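Local coordinates for protein NAD(FAD)-dependent dehydrogenase, NirB-family (N-terminal domain) (Clostridium acetobutylicum, PDB 3KLJ) that uses FAD to catalyse the NADH-dependent reduction of rubredoxin, passing electrons along the chains that serve dioxygen scavenging in an obligate anaerobe, at residues I119-A124 with D216-S221; D125-L130 with V223-G228; K148-G153 with P171-I176. All coordinates share one frame; numbering follows the deposited sequence.

Contact 1: residues I119-A124 with D216-S221; sequences IKVPHA and DLIRSS
Ile218, on the short helix 215-220 of the NADH-binding domain, meets the type II beta turn that runs from Val121 to Ala124 in the loop ahead of strand 127-128. Apolar packing carries nearly the whole contact. Both ends of the Ile218 side chain are used. CG2, anti to the backbone N, lies against the far end of the turn, 3.8 Å from Ala124 CB and 3.7 Å from the peptide nitrogen of Ala124, with His123 CB beside it. The other branch leads CD1 to the start of the turn, where it sits 4.0 Å from Val121 CG1 and 3.6 Å from Pro122 O. One isoleucine therefore spans the turn, while Phe150 and Val223 of the adjoining sheet also touch it.

Polar interactions run within the helix or leave the pair. The imidazole of His123 is turned to Glu212, whose carbonyl oxygen bonds NE2. The guanidinium of Arg219, on the side facing the turn, forms a salt bridge through NH1 to OD1 of Asp216, 2.8 Å away, on the anti lone pair of that oxygen; NH2 adds a weak bond to the same atom. This guanidinium lies near the His123 ring without touching it, NH2 standing 4.6 Å from ND1. The aliphatic part of Arg219 does touch the turn, with its CG 4.4 Å from His123 O.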
loop_
_atom_site.group_PDB
_atom_site.type_symbol
_atom_site.label_atom_id
_atom_site.label_comp_id
_atom_site.label_asym_id
_atom_site.label_seq_id
_atom_site.Cartn_x
_atom_site.Cartn_y
_atom_site.Cartn_z
ATOM N N ILE A 119 -17.028 -1.780 1.260
ATOM C CA ILE A 119 -18.052 -2.710 0.801
ATOM C C ILE A 119 -19.121 -2.916 1.875
ATOM O O ILE A 119 -18.870 -2.726 3.067
ATOM C CB ILE A 119 -17.463 -4.072 0.391
ATOM C CG1 ILE A 119 -16.637 -4.677 1.534
ATOM C CG2 ILE A 119 -16.638 -3.939 -0.898
ATOM C CD1 ILE A 119 -16.526 -6.187 1.478
ATOM N N LYS A 120 -20.319 -3.290 1.441
ATOM C CA LYS A 120 -21.382 -3.659 2.362
ATOM C C LYS A 120 -21.201 -5.122 2.763
ATOM O O LYS A 120 -20.936 -5.973 1.912
ATOM C CB LYS A 120 -22.744 -3.450 1.703
ATOM C CG LYS A 120 -23.805 -2.887 2.625
ATOM C CD LYS A 120 -23.665 -1.374 2.750
ATOM C CE LYS A 120 -25.000 -0.735 3.075
ATOM N NZ LYS A 120 -24.924 0.749 3.006
ATOM N N VAL A 121 -21.303 -5.398 4.061
ATOM C CA VAL A 121 -21.200 -6.760 4.590
ATOM C C VAL A 121 -22.506 -7.114 5.303
ATOM O O VAL A 121 -22.872 -6.448 6.273
ATOM C CB VAL A 121 -20.025 -6.909 5.592
ATOM C CG1 VAL A 121 -19.992 -8.315 6.195
ATOM C CG2 VAL A 121 -18.695 -6.577 4.931
ATOM N N PRO A 122 -23.210 -8.164 4.832
ATOM C CA PRO A 122 -24.495 -8.516 5.438
ATOM C C PRO A 122 -24.307 -9.049 6.856
ATOM O O PRO A 122 -23.336 -9.773 7.118
ATOM C CB PRO A 122 -25.039 -9.619 4.517
ATOM C CG PRO A 122 -24.124 -9.648 3.317
ATOM C CD PRO A 122 -22.819 -9.121 3.783
ATOM N N HIS A 123 -25.218 -8.663 7.753
ATOM C CA HIS A 123 -25.237 -9.091 9.165
ATOM C C HIS A 123 -24.340 -8.267 10.098
ATOM O O HIS A 123 -24.435 -8.391 11.319
ATOM C CB HIS A 123 -24.945 -10.596 9.313
ATOM C CG HIS A 123 -25.923 -11.472 8.595
ATOM N ND1 HIS A 123 -27.252 -11.552 8.950
ATOM C CD2 HIS A 123 -25.765 -12.301 7.536
ATOM C CE1 HIS A 123 -27.873 -12.394 8.143
ATOM N NE2 HIS A 123 -26.992 -12.863 7.276
ATOM N N ALA A 124 -23.485 -7.424 9.525
ATOM C CA ALA A 124 -22.559 -6.617 10.314
ATOM C C ALA A 124 -23.144 -5.247 10.634
ATOM O O ALA A 124 -23.511 -4.492 9.727
ATOM C CB ALA A 124 -21.228 -6.466 9.594
ATOM N N ASP A 216 -23.930 -15.794 12.128
ATOM C CA ASP A 216 -23.505 -16.091 13.506
ATOM C C ASP A 216 -22.060 -15.668 13.791
ATOM O O ASP A 216 -21.780 -15.057 14.828
ATOM C CB ASP A 216 -23.695 -17.578 13.837
ATOM C CG ASP A 216 -25.160 -17.968 13.986
ATOM O OD1 ASP A 216 -26.018 -17.064 14.124
ATOM O OD2 ASP A 216 -25.452 -19.193 13.973
ATOM N N LEU A 217 -21.152 -15.988 12.870
ATOM C CA LEU A 217 -19.752 -15.603 13.015
ATOM C C LEU A 217 -19.571 -14.096 12.836
ATOM O O LEU A 217 -18.871 -13.461 13.627
ATOM C CB LEU A 217 -18.859 -16.384 12.041
ATOM C CG LEU A 217 -17.356 -16.063 12.001
ATOM C CD1 LEU A 217 -16.712 -16.194 13.386
ATOM C CD2 LEU A 217 -16.649 -16.977 11.000
ATOM N N ILE A 218 -20.203 -13.533 11.807
ATOM C CA ILE A 218 -20.144 -12.087 11.558
ATOM C C ILE A 218 -20.636 -11.265 12.758
ATOM O O ILE A 218 -19.945 -10.346 13.210
ATOM C CB ILE A 218 -20.856 -11.699 10.230
ATOM C CG1 ILE A 218 -19.923 -12.008 9.044
ATOM C CG2 ILE A 218 -21.237 -10.225 10.217
ATOM C CD1 ILE A 218 -20.572 -11.940 7.668
ATOM N N ARG A 219 -21.809 -11.634 13.282
ATOM C CA ARG A 219 -22.426 -10.965 14.428
ATOM C C ARG A 219 -21.513 -10.951 15.658
ATOM O O ARG A 219 -21.348 -9.871 16.321
ATOM C CB ARG A 219 -23.739 -11.671 14.777
ATOM C CG ARG A 219 -24.920 -10.760 15.044
ATOM C CD ARG A 219 -26.222 -11.570 15.177
ATOM N NE ARG A 219 -26.540 -12.317 13.951
ATOM C CZ ARG A 219 -26.630 -13.650 13.873
ATOM N NH1 ARG A 219 -26.442 -14.430 14.957
ATOM N NH2 ARG A 219 -26.925 -14.208 12.700
ATOM N N SER A 220 -20.918 -12.153 15.947
ATOM C CA SER A 220 -20.105 -12.340 17.151
ATOM C C SER A 220 -18.659 -11.852 17.010
ATOM O O SER A 220 -17.888 -11.937 17.968
ATOM C CB SER A 220 -20.124 -13.812 17.589
ATOM O OG SER A 220 -19.540 -14.647 16.606
ATOM N N SER A 221 -18.300 -11.339 15.831
ATOM C CA SER A 221 -16.935 -10.869 15.582
ATOM C C SER A 221 -16.830 -9.364 15.360
ATOM O O SER A 221 -17.796 -8.706 14.965
ATOM C CB SER A 221 -16.335 -11.564 14.354
ATOM O OG SER A 221 -16.524 -12.960 14.402
#

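Contact 2: residues D125-L130 with V223-G228; sequences DEIFSL and VITAVG. With FAD (flavin-adenine dinucleotide), chain B.
Phe128 gives both its backbone N-H and its carbonyl to strand 222-225, and these bonds place strand 127-128 as the parallel edge strand of the NADH-binding domain's sheet. Phe128 N donates to Val223 O at 2.8 Å with an N-H...O angle of 166°, and Thr225 N donates to Phe128 O at 2.7 Å. The Phe128 carbonyl oxygen also receives Ile224 CA, 3.1 Å away, in a CA-H...O contact. With its CG anti to the carbonyl carbon (chi1 -63°), Phe128 also places its ring edge, in plane, against Val223 O.

Beyond this pair, waters take the place of direct backbone bonds. One donates to Glu126 O and accepts from Val223 N; the other donates to Thr225 O, 2.7 Å away, and accepts from Leu130 N. Side chains close both sides of the strands. Ile127 CG1 packs on Val223 CG2, and its CG2 lies 3.6 Å from Thr225 CG2. On the Phe128 side, Ile224 CG2 comes up to Ser129 CA, and helices 133-146 and 156-168 cover Ile224.

Just beyond the edge strand, Leu130 CD2 packs 3.8 Å from the C7M methyl of the FAD isoalloxazine. The chemistry implies a short edge strand held directly by the two bonds of Phe128, with direct pairing giving way to water at both ends, one of them on the way to the flavin.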
loop_
_atom_site.group_PDB
_atom_site.type_symbol
_atom_site.label_atom_id
_atom_site.label_comp_id
_atom_site.label_asym_id
_atom_site.label_seq_id
_atom_site.Cartn_x
_atom_site.Cartn_y
_atom_site.Cartn_z
ATOM N N ASP A 125 -23.230 -4.932 11.922
ATOM C CA ASP A 125 -23.640 -3.596 12.351
ATOM C C ASP A 125 -22.555 -2.574 12.027
ATOM O O ASP A 125 -22.830 -1.534 11.424
ATOM C CB ASP A 125 -23.977 -3.575 13.845
ATOM C CG ASP A 125 -25.461 -3.773 14.117
ATOM O OD1 ASP A 125 -26.085 -4.649 13.477
ATOM O OD2 ASP A 125 -26.003 -3.050 14.982
ATOM N N GLU A 126 -21.324 -2.879 12.424
ATOM C CA GLU A 126 -20.199 -1.994 12.174
ATOM C C GLU A 126 -19.135 -2.722 11.362
ATOM O O GLU A 126 -18.759 -3.850 11.694
ATOM C CB GLU A 126 -19.615 -1.485 13.494
ATOM C CG GLU A 126 -18.601 -0.340 13.335
ATOM C CD GLU A 126 -18.411 0.483 14.609
ATOM O OE1 GLU A 126 -19.031 0.150 15.646
ATOM O OE2 GLU A 126 -17.638 1.470 14.568
ATOM N N ILE A 127 -18.678 -2.083 10.288
ATOM C CA ILE A 127 -17.555 -2.587 9.501
ATOM C C ILE A 127 -16.338 -1.715 9.761
ATOM O O ILE A 127 -16.420 -0.491 9.713
ATOM C CB ILE A 127 -17.857 -2.636 7.973
ATOM C CG1 ILE A 127 -18.858 -3.746 7.641
ATOM C CG2 ILE A 127 -16.590 -2.882 7.182
ATOM C CD1 ILE A 127 -20.290 -3.263 7.487
ATOM N N PHE A 128 -15.215 -2.360 10.048
ATOM C CA PHE A 128 -13.962 -1.670 10.270
ATOM C C PHE A 128 -13.037 -1.899 9.090
ATOM O O PHE A 128 -13.164 -2.892 8.360
ATOM C CB PHE A 128 -13.294 -2.173 11.554
ATOM C CG PHE A 128 -14.104 -1.910 12.796
ATOM C CD1 PHE A 128 -15.007 -2.853 13.263
ATOM C CD2 PHE A 128 -13.985 -0.699 13.476
ATOM C CE1 PHE A 128 -15.773 -2.600 14.402
ATOM C CE2 PHE A 128 -14.746 -0.438 14.622
ATOM C CZ PHE A 128 -15.637 -1.389 15.080
ATOM N N SER A 129 -12.122 -0.962 8.890
ATOM C CA SER A 129 -10.943 -1.235 8.078
ATOM C C SER A 129 -9.724 -0.608 8.706
ATOM O O SER A 129 -9.831 0.293 9.531
ATOM C CB SER A 129 -11.107 -0.789 6.622
ATOM O OG SER A 129 -11.969 0.305 6.493
ATOM N N LEU A 130 -8.565 -1.117 8.322
ATOM C CA LEU A 130 -7.322 -0.644 8.866
ATOM C C LEU A 130 -6.616 0.205 7.819
ATOM O O LEU A 130 -6.050 -0.321 6.851
ATOM C CB LEU A 130 -6.450 -1.829 9.297
ATOM C CG LEU A 130 -5.061 -1.530 9.860
ATOM C CD1 LEU A 130 -5.171 -0.628 11.091
ATOM C CD2 LEU A 130 -4.323 -2.829 10.187
ATOM N N VAL A 223 -15.690 -7.107 12.722
ATOM C CA VAL A 223 -15.544 -7.376 11.292
ATOM C C VAL A 223 -14.736 -6.290 10.589
ATOM O O VAL A 223 -15.067 -5.096 10.630
ATOM C CB VAL A 223 -16.898 -7.708 10.570
ATOM C CG1 VAL A 223 -17.871 -8.427 11.517
ATOM C CG2 VAL A 223 -17.547 -6.480 10.000
ATOM N N ILE A 224 -13.644 -6.726 9.975
ATOM C CA ILE A 224 -12.697 -5.832 9.325
ATOM C C ILE A 224 -12.621 -6.181 7.843
ATOM O O ILE A 224 -12.334 -7.314 7.480
ATOM C CB ILE A 224 -11.289 -5.952 9.970
ATOM C CG1 ILE A 224 -11.399 -5.931 11.500
ATOM C CG2 ILE A 224 -10.379 -4.846 9.483
ATOM C CD1 ILE A 224 -10.451 -6.857 12.197
ATOM N N THR A 225 -12.892 -5.207 6.987
ATOM C CA THR A 225 -12.753 -5.418 5.553
ATOM C C THR A 225 -11.361 -4.978 5.120
ATOM O O THR A 225 -10.900 -3.905 5.488
ATOM C CB THR A 225 -13.860 -4.705 4.745
ATOM O OG1 THR A 225 -13.944 -3.328 5.144
ATOM C CG2 THR A 225 -15.208 -5.395 4.971
ATOM N N ALA A 226 -10.682 -5.853 4.393
ATOM C CA ALA A 226 -9.356 -5.593 3.844
ATOM C C ALA A 226 -9.488 -5.909 2.359
ATOM O O ALA A 226 -9.097 -6.983 1.894
ATOM C CB ALA A 226 -8.314 -6.500 4.521
ATOM N N VAL A 227 -10.089 -4.972 1.634
ATOM C CA VAL A 227 -10.494 -5.185 0.245
ATOM C C VAL A 227 -9.847 -4.147 -0.677
ATOM O O VAL A 227 -10.419 -3.730 -1.686
ATOM C CB VAL A 227 -12.049 -5.203 0.089
ATOM C CG1 VAL A 227 -12.621 -6.503 0.621
ATOM C CG2 VAL A 227 -12.685 -4.006 0.787
ATOM N N GLY A 228 -8.643 -3.736 -0.314
ATOM C CA GLY A 228 -7.870 -2.866 -1.156
ATOM C C GLY A 228 -8.167 -1.406 -0.898
ATOM O O GLY A 228 -8.981 -1.045 -0.036
HETATM P PA FAD B . -0.544 8.100 3.226
HETATM O O1A FAD B . -1.954 7.592 3.082
HETATM O O2A FAD B . 0.303 7.230 4.122
HETATM O O5B FAD B . -0.569 9.597 3.779
HETATM C C5B FAD B . -1.417 10.572 3.201
HETATM C C4B FAD B . -1.912 11.523 4.291
HETATM O O4B FAD B . -2.665 12.580 3.698
HETATM C C3B FAD B . -2.847 10.811 5.263
HETATM O O3B FAD B . -2.414 11.059 6.591
HETATM C C2B FAD B . -4.217 11.411 5.008
HETATM O O2B FAD B . -4.974 11.555 6.189
HETATM C C1B FAD B . -3.870 12.772 4.420
HETATM N N9A FAD B . -4.925 13.330 3.555
HETATM C C8A FAD B . -5.770 12.649 2.720
HETATM N N7A FAD B . -6.583 13.542 2.108
HETATM C C5A FAD B . -6.267 14.783 2.531
HETATM C C6A FAD B . -6.789 16.041 2.229
HETATM N N6A FAD B . -7.956 16.146 1.592
HETATM N N1A FAD B . -6.247 17.155 2.847
HETATM C C2A FAD B . -5.207 17.027 3.749
HETATM N N3A FAD B . -4.704 15.775 4.051
HETATM C C4A FAD B . -5.225 14.667 3.446
HETATM N N1 FAD B . 3.484 -0.578 1.952
HETATM C C2 FAD B . 4.587 -1.361 1.688
HETATM O O2 FAD B . 5.359 -1.032 0.803
HETATM N N3 FAD B . 4.846 -2.496 2.429
HETATM C C4 FAD B . 3.986 -2.866 3.436
HETATM O O4 FAD B . 4.238 -3.895 4.070
HETATM C C4X FAD B . 2.851 -2.089 3.709
HETATM N N5 FAD B . 1.973 -2.436 4.725
HETATM C C5X FAD B . 0.860 -1.660 4.990
HETATM C C6 FAD B . -0.025 -2.020 6.015
HETATM C C7 FAD B . -1.145 -1.215 6.279
HETATM C C7M FAD B . -2.097 -1.597 7.375
HETATM C C8 FAD B . -1.382 -0.071 5.518
HETATM C C8M FAD B . -2.580 0.808 5.775
HETATM C C9 FAD B . -0.502 0.276 4.499
HETATM C C9A FAD B . 0.623 -0.512 4.235
HETATM N N10 FAD B . 1.505 -0.154 3.217
HETATM C C10 FAD B . 2.612 -0.938 2.957
HETATM C "C1'" FAD B . 1.242 1.061 2.389
HETATM C "C2'" FAD B . 2.040 2.264 2.843
HETATM O "O2'" FAD B . 1.604 2.624 4.139
HETATM C "C3'" FAD B . 1.764 3.382 1.857
HETATM O "O3'" FAD B . 2.306 3.043 0.594
HETATM C "C4'" FAD B . 2.348 4.717 2.286
HETATM O "O4'" FAD B . 1.863 5.084 3.571
HETATM C "C5'" FAD B . 1.907 5.776 1.284
HETATM O "O5'" FAD B . 2.292 7.025 1.800
HETATM P P FAD B . 1.572 8.345 1.284
HETATM O O1P FAD B . 2.218 9.544 1.958
HETATM O O2P FAD B . 1.562 8.410 -0.223
HETATM O O3P FAD B . 0.026 8.191 1.724
HETATM O O HOH W 1 -17.882 -5.525 13.296
HETATM O O HOH W 2 -8.532 -2.946 6.272
#

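Contact 3: residues K148-G153 with P171-I176; sequences KAFIIG and PASIGI
The ring of Phe150 reaches across to the backbone of Ser173-Gly175 in strand 172-175. Ser173 OG lies at the ring's edge, in plane, 3.8 Å from CD1. Further along, CE1 stands 3.6 Å from Gly175 N and CZ 3.6 Å from Gly175 CA. The ring is carried there by a chi1 of -174°, which sets CG beside the carbonyl carbon. Gly175 has no CB, and the ring lies tight against its backbone at the place where one would project. Leu217 of helix 215-220 also touches the ring, as does Tyr206 of the next strand.

The backbones pair in parallel, the two strand axes 4.6 Å apart. Donors and acceptors alternate in regular order: Ala149 N to Pro171 O, Ser173 N to Ala149 O, Ile151 N to Ser173 O, Gly175 N to Ile151 O and Gly153 N to Gly175 O. The Ile151 N bond to Ser173 O is the straightest, with an angle of 173° at the hydrogen, and the one from Gly175 N to Ile151 O the shortest, at 2.8 Å.

On the side away from Phe150 the residues are small or aliphatic. Ala149 CB meets Ala172 CB at 4.1 Å, Ile151 CD1 reaches the same methyl, and Ile174 CG2 comes within 3.3 Å of Ile151 O. Helix 156-168 covers this side, completing the right-handed beta-alpha-beta crossover of a Rossmann-type domain. The run of backbone bonds ends with Gly153 N on Gly175 O, so the last bond holds the first glycine of what is probably the dinucleotide-binding motif, consistent with an NADH-binding domain.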
loop_
_atom_site.group_PDB
_atom_site.type_symbol
_atom_site.label_atom_id
_atom_site.label_comp_id
_atom_site.label_asym_id
_atom_site.label_seq_id
_atom_site.Cartn_x
_atom_site.Cartn_y
_atom_site.Cartn_z
ATOM N N LYS A 148 -13.444 -11.808 19.331
ATOM C CA LYS A 148 -12.841 -12.395 18.115
ATOM C C LYS A 148 -13.035 -11.494 16.884
ATOM O O LYS A 148 -13.916 -10.634 16.867
ATOM C CB LYS A 148 -13.354 -13.825 17.848
ATOM C CG LYS A 148 -14.867 -13.954 17.672
ATOM C CD LYS A 148 -15.379 -15.323 18.107
ATOM C CE LYS A 148 -15.151 -16.386 17.041
ATOM N NZ LYS A 148 -15.530 -17.752 17.527
ATOM N N ALA A 149 -12.201 -11.689 15.865
ATOM C CA ALA A 149 -12.284 -10.887 14.641
ATOM C C ALA A 149 -12.592 -11.736 13.404
ATOM O O ALA A 149 -12.215 -12.909 13.331
ATOM C CB ALA A 149 -10.999 -10.090 14.431
ATOM N N PHE A 150 -13.287 -11.135 12.440
ATOM C CA PHE A 150 -13.517 -11.769 11.146
ATOM C C PHE A 150 -13.054 -10.804 10.063
ATOM O O PHE A 150 -13.633 -9.720 9.903
ATOM C CB PHE A 150 -14.995 -12.149 10.978
ATOM C CG PHE A 150 -15.292 -12.935 9.723
ATOM C CD1 PHE A 150 -14.642 -14.147 9.462
ATOM C CD2 PHE A 150 -16.244 -12.481 8.818
ATOM C CE1 PHE A 150 -14.920 -14.874 8.304
ATOM C CE2 PHE A 150 -16.531 -13.200 7.660
ATOM C CZ PHE A 150 -15.866 -14.401 7.405
ATOM N N ILE A 151 -11.991 -11.184 9.352
ATOM C CA ILE A 151 -11.413 -10.340 8.318
ATOM C C ILE A 151 -11.902 -10.765 6.933
ATOM O O ILE A 151 -11.670 -11.893 6.500
ATOM C CB ILE A 151 -9.849 -10.315 8.381
ATOM C CG1 ILE A 151 -9.378 -9.677 9.690
ATOM C CG2 ILE A 151 -9.251 -9.524 7.214
ATOM C CD1 ILE A 151 -8.888 -10.652 10.714
ATOM N N ILE A 152 -12.591 -9.853 6.256
ATOM C CA ILE A 152 -13.083 -10.086 4.903
ATOM C C ILE A 152 -12.109 -9.479 3.890
ATOM O O ILE A 152 -11.800 -8.277 3.951
ATOM C CB ILE A 152 -14.514 -9.500 4.718
ATOM C CG1 ILE A 152 -15.530 -10.331 5.522
ATOM C CG2 ILE A 152 -14.886 -9.428 3.232
ATOM C CD1 ILE A 152 -16.937 -9.800 5.509
ATOM N N GLY A 153 -11.633 -10.302 2.959
ATOM C CA GLY A 153 -10.677 -9.850 1.945
ATOM C C GLY A 153 -9.485 -10.775 1.852
ATOM O O GLY A 153 -8.928 -11.187 2.871
ATOM N N PRO A 171 -8.524 -14.470 19.011
ATOM C CA PRO A 171 -8.724 -15.341 17.843
ATOM C C PRO A 171 -9.240 -14.564 16.628
ATOM O O PRO A 171 -9.932 -13.559 16.783
ATOM C CB PRO A 171 -9.787 -16.335 18.317
ATOM C CG PRO A 171 -9.713 -16.304 19.813
ATOM C CD PRO A 171 -9.327 -14.905 20.169
ATOM N N ALA A 172 -8.897 -15.034 15.434
ATOM C CA ALA A 172 -9.289 -14.375 14.194
ATOM C C ALA A 172 -9.264 -15.363 13.034
ATOM O O ALA A 172 -8.421 -16.264 12.992
ATOM C CB ALA A 172 -8.364 -13.199 13.903
ATOM N N SER A 173 -10.204 -15.202 12.108
ATOM C CA SER A 173 -10.219 -15.980 10.877
ATOM C C SER A 173 -10.562 -15.073 9.695
ATOM O O SER A 173 -11.006 -13.925 9.878
ATOM C CB SER A 173 -11.170 -17.189 10.987
ATOM O OG SER A 173 -12.528 -16.795 11.093
ATOM N N ILE A 174 -10.329 -15.574 8.486
ATOM C CA ILE A 174 -10.523 -14.779 7.280
ATOM C C ILE A 174 -11.630 -15.384 6.426
ATOM O O ILE A 174 -11.772 -16.605 6.361
ATOM C CB ILE A 174 -9.209 -14.687 6.467
ATOM C CG1 ILE A 174 -8.113 -14.023 7.306
ATOM C CG2 ILE A 174 -9.410 -13.936 5.140
ATOM C CD1 ILE A 174 -6.678 -14.288 6.790
ATOM N N GLY A 175 -12.405 -14.522 5.776
ATOM C CA GLY A 175 -13.389 -14.950 4.791
ATOM C C GLY A 175 -13.086 -14.323 3.443
ATOM O O GLY A 175 -12.874 -13.110 3.350
ATOM N N ILE A 176 -13.037 -15.153 2.405
ATOM C CA ILE A 176 -12.778 -14.696 1.031
ATOM C C ILE A 176 -13.866 -15.252 0.112
ATOM O O ILE A 176 -14.474 -16.274 0.427
ATOM C CB ILE A 176 -11.347 -15.101 0.514
ATOM C CG1 ILE A 176 -11.207 -16.623 0.364
ATOM C CG2 ILE A 176 -10.258 -14.557 1.428
ATOM C CD1 ILE A 176 -9.871 -17.067 -0.234
#

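All three contacts belong to the NADH-binding domain, and contacts 2 and 3 lie in one parallel sheet: strand 222-225 pairs with 127-128 in contact 2 and, on its other side, with 149-152 of contact 3 through Ile224 and Ala226. Both are buried, but contact 3 is bonded directly along its length, whereas contact 2, at the sheet's edge, relies partly on water and alone reaches the FAD. Contact 1 is nearer the surface and mainly apolar. Its loop and helix lie over the sheet, Val121 touching Ile152 and Thr225, and Ala124 touching Val223. The chain runs directly from 119-124 into 125-130, and from helix 215-220 into strand 222-225.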